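Local coordinates for protein digeranylgeranylglycerophospholipid reductase (Sulfolobus acidocaldarius, PDB 4OPC) that reduces the double bonds of geranylgeranyl chains in archaeal membrane lipid precursors to give saturated archaeols, using one FAD per subunit, at residues 158-163 with 267-272; 291-296 with 302-307. All coordinates share one frame; numbering follows the deposited sequence.

Interaction 1 (158-163 with 267-272); sequences TGYSRS and GALVPT. With FDA (dihydroflavine-adenine dinucleotide), chain B.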
# COMPACT_ATOMS: atom_id res chain seq x y z
N THR A 158 -9.22 7.94 2.13
CA THR A 158 -9.04 8.29 3.55
C THR A 158 -7.96 7.47 4.26
O THR A 158 -7.80 7.57 5.48
CB THR A 158 -10.36 8.15 4.33
OG1 THR A 158 -10.77 6.78 4.30
CG2 THR A 158 -11.46 9.05 3.75
N GLY A 159 -7.21 6.67 3.51
CA GLY A 159 -6.20 5.80 4.11
C GLY A 159 -6.80 4.70 4.97
O GLY A 159 -7.97 4.33 4.80
N TYR A 160 -6.00 4.17 5.88
CA TYR A 160 -6.44 3.05 6.71
C TYR A 160 -7.70 3.40 7.53
O TYR A 160 -8.47 2.52 7.89
CB TYR A 160 -5.31 2.59 7.63
CG TYR A 160 -5.69 1.46 8.55
CD1 TYR A 160 -5.58 0.13 8.16
CD2 TYR A 160 -6.17 1.73 9.82
CE1 TYR A 160 -5.94 -0.91 9.02
CE2 TYR A 160 -6.54 0.72 10.68
CZ TYR A 160 -6.42 -0.59 10.28
OH TYR A 160 -6.79 -1.58 11.17
N SER A 161 -7.89 4.68 7.82
CA SER A 161 -9.08 5.09 8.57
C SER A 161 -10.37 4.61 7.93
O SER A 161 -11.32 4.28 8.65
CB SER A 161 -9.12 6.61 8.77
OG SER A 161 -9.58 7.29 7.61
N ARG A 162 -10.42 4.57 6.60
CA ARG A 162 -11.64 4.18 5.87
C ARG A 162 -12.84 4.91 6.44
O ARG A 162 -13.91 4.35 6.61
CB ARG A 162 -11.84 2.67 5.93
CG ARG A 162 -10.71 1.92 5.27
CD ARG A 162 -10.70 0.48 5.71
NE ARG A 162 -10.01 0.33 6.99
CZ ARG A 162 -10.29 -0.61 7.89
NH1 ARG A 162 -11.29 -1.46 7.69
NH2 ARG A 162 -9.58 -0.67 9.00
N SER A 163 -12.65 6.20 6.72
CA SER A 163 -13.56 6.92 7.59
C SER A 163 -14.85 7.40 6.93
O SER A 163 -15.74 7.92 7.61
CB SER A 163 -12.83 8.10 8.21
OG SER A 163 -12.44 9.00 7.19
N GLY A 267 4.05 5.96 14.20
CA GLY A 267 3.61 4.72 13.61
C GLY A 267 2.18 4.81 13.09
O GLY A 267 1.47 5.77 13.36
N ALA A 268 1.78 3.77 12.37
CA ALA A 268 0.45 3.68 11.79
C ALA A 268 0.23 2.25 11.29
O ALA A 268 1.16 1.44 11.23
CB ALA A 268 0.29 4.68 10.64
N LEU A 269 -1.01 1.95 10.94
CA LEU A 269 -1.32 0.65 10.38
C LEU A 269 -1.14 0.63 8.86
O LEU A 269 -1.31 1.66 8.20
CB LEU A 269 -2.75 0.25 10.77
CG LEU A 269 -2.85 -0.29 12.20
CD1 LEU A 269 -4.05 0.29 12.93
CD2 LEU A 269 -2.89 -1.82 12.20
N VAL A 270 -0.80 -0.54 8.33
CA VAL A 270 -0.69 -0.71 6.89
C VAL A 270 -1.34 -2.03 6.46
O VAL A 270 -1.01 -3.10 6.96
CB VAL A 270 0.79 -0.53 6.41
CG1 VAL A 270 1.70 -1.52 7.09
CG2 VAL A 270 0.91 -0.64 4.89
N PRO A 271 -2.31 -1.95 5.55
CA PRO A 271 -2.92 -3.21 5.08
C PRO A 271 -1.93 -4.05 4.28
O PRO A 271 -1.03 -3.52 3.64
CB PRO A 271 -4.07 -2.73 4.19
CG PRO A 271 -3.65 -1.36 3.72
CD PRO A 271 -2.81 -0.76 4.83
N THR A 272 -2.07 -5.38 4.35
CA THR A 272 -1.15 -6.27 3.65
C THR A 272 -1.91 -7.40 2.97
O THR A 272 -1.66 -8.56 3.22
CB THR A 272 -0.13 -6.91 4.62
OG1 THR A 272 -0.83 -7.68 5.61
CG2 THR A 272 0.72 -5.85 5.33
PA FDA B . -2.79 8.32 3.73
O1A FDA B . -3.09 7.75 5.06
O2A FDA B . -1.36 8.75 3.46
O5B FDA B . -3.72 9.59 3.49
C5B FDA B . -5.10 9.57 3.91
C4B FDA B . -5.52 11.00 4.10
O4B FDA B . -6.95 11.05 4.32
C3B FDA B . -4.87 11.72 5.28
O3B FDA B . -4.15 12.87 4.85
C2B FDA B . -6.05 12.02 6.23
O2B FDA B . -5.89 13.25 6.93
C1B FDA B . -7.22 12.08 5.26
N9A FDA B . -8.54 11.79 5.80
C8A FDA B . -8.95 10.63 6.42
N7A FDA B . -10.22 10.61 6.74
C5A FDA B . -10.69 11.84 6.28
C6A FDA B . -11.97 12.42 6.26
N6A FDA B . -13.07 11.79 6.68
N1A FDA B . -12.10 13.63 5.68
C2A FDA B . -11.01 14.24 5.22
N3A FDA B . -9.76 13.78 5.15
C4A FDA B . -9.67 12.55 5.67
N1 FDA B . 4.88 2.63 1.36
C2 FDA B . 5.87 2.84 0.44
O2 FDA B . 5.61 2.93 -0.76
N3 FDA B . 7.14 2.97 0.91
C4 FDA B . 7.57 2.81 2.21
O4 FDA B . 8.73 3.09 2.51
C4X FDA B . 6.53 2.53 3.11
N5 FDA B . 6.82 2.39 4.44
C5X FDA B . 5.81 2.45 5.38
C6 FDA B . 6.12 2.58 6.73
C7 FDA B . 5.13 2.74 7.69
C7M FDA B . 5.53 3.01 9.12
C8 FDA B . 3.78 2.72 7.30
C8M FDA B . 2.69 2.96 8.31
C9 FDA B . 3.47 2.57 5.94
C9A FDA B . 4.47 2.46 4.98
N10 FDA B . 4.18 2.34 3.60
C10 FDA B . 5.20 2.50 2.69
C1' FDA B . 2.79 2.38 3.09
C2' FDA B . 2.43 3.80 2.61
O2' FDA B . 2.85 4.78 3.57
C3' FDA B . 0.91 3.93 2.42
O3' FDA B . 0.46 2.80 1.68
C4' FDA B . 0.45 5.17 1.66
O4' FDA B . 1.06 6.36 2.17
C5' FDA B . -1.06 5.31 1.69
O5' FDA B . -1.45 6.54 1.05
P FDA B . -2.97 7.00 1.11
O1P FDA B . -3.06 8.27 0.36
O2P FDA B . -3.91 5.87 0.70
O3P FDA B . -3.28 7.23 2.66
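Leu269 lays its CB over the middle of the Tyr160 ring, 3.6 Å from the centroid and 2° off the ring normal, a CH-pi contact with one face of the tyrosine. Its CD1 reaches on to Tyr160 CE2 at 3.4 Å, while Pro271 CD comes up obliquely and more loosely, 4.4 Å from Tyr160 CD1. With CG anti to the backbone N (chi1 178°), the ring swings out from its loop and offers that face to the strand. Over the opposite face sits Arg162 NH2, 3.4 Å above the plane and displaced toward the rim, which leaves the ring between an aliphatic carbon and a guanidinium. That guanidinium is tethered in turn: Arg162 NE donates to Tyr160 O at 2.8 Å, and NH1 forms a salt bridge with Asp177.

Behind this first shell the 158-163 loop folds tightly. Ser161 OG donates to Thr158 O from above the carbonyl plane, and Arg162 N bonds to Gly159 O. The turn delivers Ser163 OG to N7A of the cofactor adenine at 2.8 Å. Gly159 has a positive phi (67°) and lies close under the pyrophosphate, where a CB would collide with O1A. The loop follows strand 153-156 of the Rossmann-type FAD-binding sheet, so the contact sets a loop leaving that sheet against the edge strand 261-271 of the eight-stranded one, consistent with the two-domain architecture of the p-hydroxybenzoate hydroxylase-like flavoproteins.

Interaction 2 (291-296 with 302-307); sequences GFTVNP and KGSAMI. With FDA (dihydroflavine-adenine dinucleotide), chain B.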
# COMPACT_ATOMS: atom_id res chain seq x y z
N GLY A 291 -8.58 1.30 0.10
CA GLY A 291 -8.93 0.21 -0.80
C GLY A 291 -7.95 -0.95 -0.74
O GLY A 291 -7.99 -1.83 -1.60
N PHE A 292 -7.07 -0.94 0.25
CA PHE A 292 -6.08 -2.01 0.47
C PHE A 292 -5.14 -2.19 -0.73
O PHE A 292 -4.91 -3.32 -1.17
CB PHE A 292 -6.73 -3.36 0.83
CG PHE A 292 -7.80 -3.28 1.89
CD1 PHE A 292 -7.67 -2.41 2.98
CD2 PHE A 292 -8.94 -4.07 1.80
CE1 PHE A 292 -8.64 -2.36 3.95
CE2 PHE A 292 -9.92 -4.00 2.77
CZ PHE A 292 -9.78 -3.14 3.84
N THR A 293 -4.56 -1.10 -1.22
CA THR A 293 -3.68 -1.18 -2.40
C THR A 293 -2.20 -1.58 -2.15
O THR A 293 -1.41 -1.70 -3.07
CB THR A 293 -3.77 0.11 -3.23
OG1 THR A 293 -3.53 1.25 -2.38
CG2 THR A 293 -5.16 0.25 -3.84
N VAL A 294 -1.86 -1.85 -0.91
CA VAL A 294 -0.47 -2.06 -0.54
C VAL A 294 0.05 -3.43 -0.97
O VAL A 294 -0.67 -4.43 -0.89
CB VAL A 294 -0.35 -1.93 0.98
CG1 VAL A 294 1.08 -2.19 1.45
CG2 VAL A 294 -0.82 -0.54 1.41
N ASN A 295 1.30 -3.48 -1.44
CA ASN A 295 1.96 -4.75 -1.76
C ASN A 295 2.03 -5.65 -0.51
O ASN A 295 2.62 -5.26 0.50
CB ASN A 295 3.37 -4.47 -2.27
CG ASN A 295 4.05 -5.70 -2.79
OD1 ASN A 295 4.36 -6.63 -2.04
ND2 ASN A 295 4.30 -5.72 -4.09
N PRO A 296 1.42 -6.84 -0.56
CA PRO A 296 1.37 -7.66 0.67
C PRO A 296 2.70 -8.23 1.14
O PRO A 296 2.82 -8.60 2.31
CB PRO A 296 0.41 -8.81 0.30
CG PRO A 296 -0.43 -8.23 -0.81
CD PRO A 296 0.48 -7.32 -1.59
N LYS A 302 2.90 3.48 -1.48
CA LYS A 302 2.81 4.79 -2.13
C LYS A 302 2.73 4.67 -3.65
O LYS A 302 1.93 5.36 -4.29
CB LYS A 302 3.94 5.70 -1.67
CG LYS A 302 3.58 6.43 -0.39
CD LYS A 302 4.68 7.35 0.09
CE LYS A 302 4.14 8.35 1.11
NZ LYS A 302 3.59 7.67 2.33
N GLY A 303 3.52 3.78 -4.24
CA GLY A 303 3.43 3.54 -5.68
C GLY A 303 2.08 3.02 -6.11
O GLY A 303 1.45 3.55 -7.04
N SER A 304 1.59 2.00 -5.42
CA SER A 304 0.29 1.44 -5.76
C SER A 304 -0.85 2.42 -5.44
O SER A 304 -1.87 2.42 -6.15
CB SER A 304 0.11 0.09 -5.08
OG SER A 304 0.43 0.18 -3.69
N ALA A 305 -0.69 3.27 -4.43
CA ALA A 305 -1.64 4.35 -4.20
C ALA A 305 -1.74 5.23 -5.44
O ALA A 305 -2.84 5.57 -5.87
CB ALA A 305 -1.22 5.20 -3.01
N MET A 306 -0.60 5.62 -5.99
CA MET A 306 -0.59 6.41 -7.22
C MET A 306 -1.23 5.68 -8.40
O MET A 306 -1.97 6.28 -9.18
CB MET A 306 0.82 6.87 -7.58
CG MET A 306 1.41 7.82 -6.54
SD MET A 306 2.91 8.65 -7.08
CE MET A 306 3.96 7.22 -6.99
N ILE A 307 -0.96 4.38 -8.53
CA ILE A 307 -1.62 3.60 -9.57
C ILE A 307 -3.14 3.66 -9.37
O ILE A 307 -3.89 3.86 -10.32
CB ILE A 307 -1.14 2.14 -9.56
CG1 ILE A 307 0.35 2.06 -9.91
CG2 ILE A 307 -1.98 1.32 -10.54
CD1 ILE A 307 0.93 0.64 -9.82
PA FDA B . -2.79 8.32 3.73
O1A FDA B . -3.09 7.75 5.06
O2A FDA B . -1.36 8.75 3.46
O5B FDA B . -3.72 9.59 3.49
C5B FDA B . -5.10 9.57 3.91
C4B FDA B . -5.52 11.00 4.10
O4B FDA B . -6.95 11.05 4.32
C3B FDA B . -4.87 11.72 5.28
O3B FDA B . -4.15 12.87 4.85
C2B FDA B . -6.05 12.02 6.23
O2B FDA B . -5.89 13.25 6.93
C1B FDA B . -7.22 12.08 5.26
N9A FDA B . -8.54 11.79 5.80
C8A FDA B . -8.95 10.63 6.42
N7A FDA B . -10.22 10.61 6.74
C5A FDA B . -10.69 11.84 6.28
C6A FDA B . -11.97 12.42 6.26
N6A FDA B . -13.07 11.79 6.68
N1A FDA B . -12.10 13.63 5.68
C2A FDA B . -11.01 14.24 5.22
N3A FDA B . -9.76 13.78 5.15
C4A FDA B . -9.67 12.55 5.67
N1 FDA B . 4.88 2.63 1.36
C2 FDA B . 5.87 2.84 0.44
O2 FDA B . 5.61 2.93 -0.76
N3 FDA B . 7.14 2.97 0.91
C4 FDA B . 7.57 2.81 2.21
O4 FDA B . 8.73 3.09 2.51
C4X FDA B . 6.53 2.53 3.11
N5 FDA B . 6.82 2.39 4.44
C5X FDA B . 5.81 2.45 5.38
C6 FDA B . 6.12 2.58 6.73
C7 FDA B . 5.13 2.74 7.69
C7M FDA B . 5.53 3.01 9.12
C8 FDA B . 3.78 2.72 7.30
C8M FDA B . 2.69 2.96 8.31
C9 FDA B . 3.47 2.57 5.94
C9A FDA B . 4.47 2.46 4.98
N10 FDA B . 4.18 2.34 3.60
C10 FDA B . 5.20 2.50 2.69
C1' FDA B . 2.79 2.38 3.09
C2' FDA B . 2.43 3.80 2.61
O2' FDA B . 2.85 4.78 3.57
C3' FDA B . 0.91 3.93 2.42
O3' FDA B . 0.46 2.80 1.68
C4' FDA B . 0.45 5.17 1.66
O4' FDA B . 1.06 6.36 2.17
C5' FDA B . -1.06 5.31 1.69
O5' FDA B . -1.45 6.54 1.05
P FDA B . -2.97 7.00 1.11
O1P FDA B . -3.06 8.27 0.36
O2P FDA B . -3.91 5.87 0.70
O3P FDA B . -3.28 7.23 2.66
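Thr293 and Ser304 bring their CA atoms nearest, 5.8 Å apart, where the loop 291-296 runs past the first turn of helix 302-322. This is the flavin end of the Rossmann-type FAD site, with the start of a helix set against the isoalloxazine. Ser304 OG, turned back between its own N and carbonyl carbon (chi1 49°), donates to Thr293 O at 2.7 Å. It comes from well above the carbonyl plane, 55° out of it, rather than along a lone pair. The bond crosses the contact in a buried setting and ties the helix start to the loop that precedes it.

On the helix, Lys302 N donates to flavin O2 at 2.9 Å, a donor at the helix's N-terminal end that could help stabilise negative charge on the N1-C2 side of the reduced flavin. The lysine chain bends at its last torsion (chi4 61°), bringing NZ to 2.9 Å from O4' of the ribityl chain, with a weak bond to O2'; the same side chain makes a cation-pi contact with Phe16. A leucine here would probably leave O4' and O2' without this donor, Phe16 without its cation and the ribityl chain less firmly held. Asn295 faces the lipid site: OD1 accepts from the amides of Val297 and His298, and ND2 bonds Tyr341 OH. From the loop, Val294 CG2 closes on ribityl O3' at 3.6 Å.

How the interactions relate
Interaction 1 closes before interaction 2 opens along the chain, and their centres lie 11 Å apart. They meet directly where the strand 261-271 runs out: Pro271 O packs 3.2 Å from Val294 CB, and Pro271 CB lies 3.8 Å from Phe292 CD1. Both also touch the same cofactor, interaction 1 at the adenine, the pyrophosphate and the flavin methyl, interaction 2 at the ribityl chain and flavin O2. Segments 158-163 and 291-296 follow neighbouring parallel strands, 153-156 and 284-286, of the six-stranded sheet, while 267-272 belongs to the edge of the eight-stranded one. Together the two contacts touch the dinucleotide from adenine to flavin, and interaction 2 also borders the bound lipid through Asn295, Pro296 and Ile307.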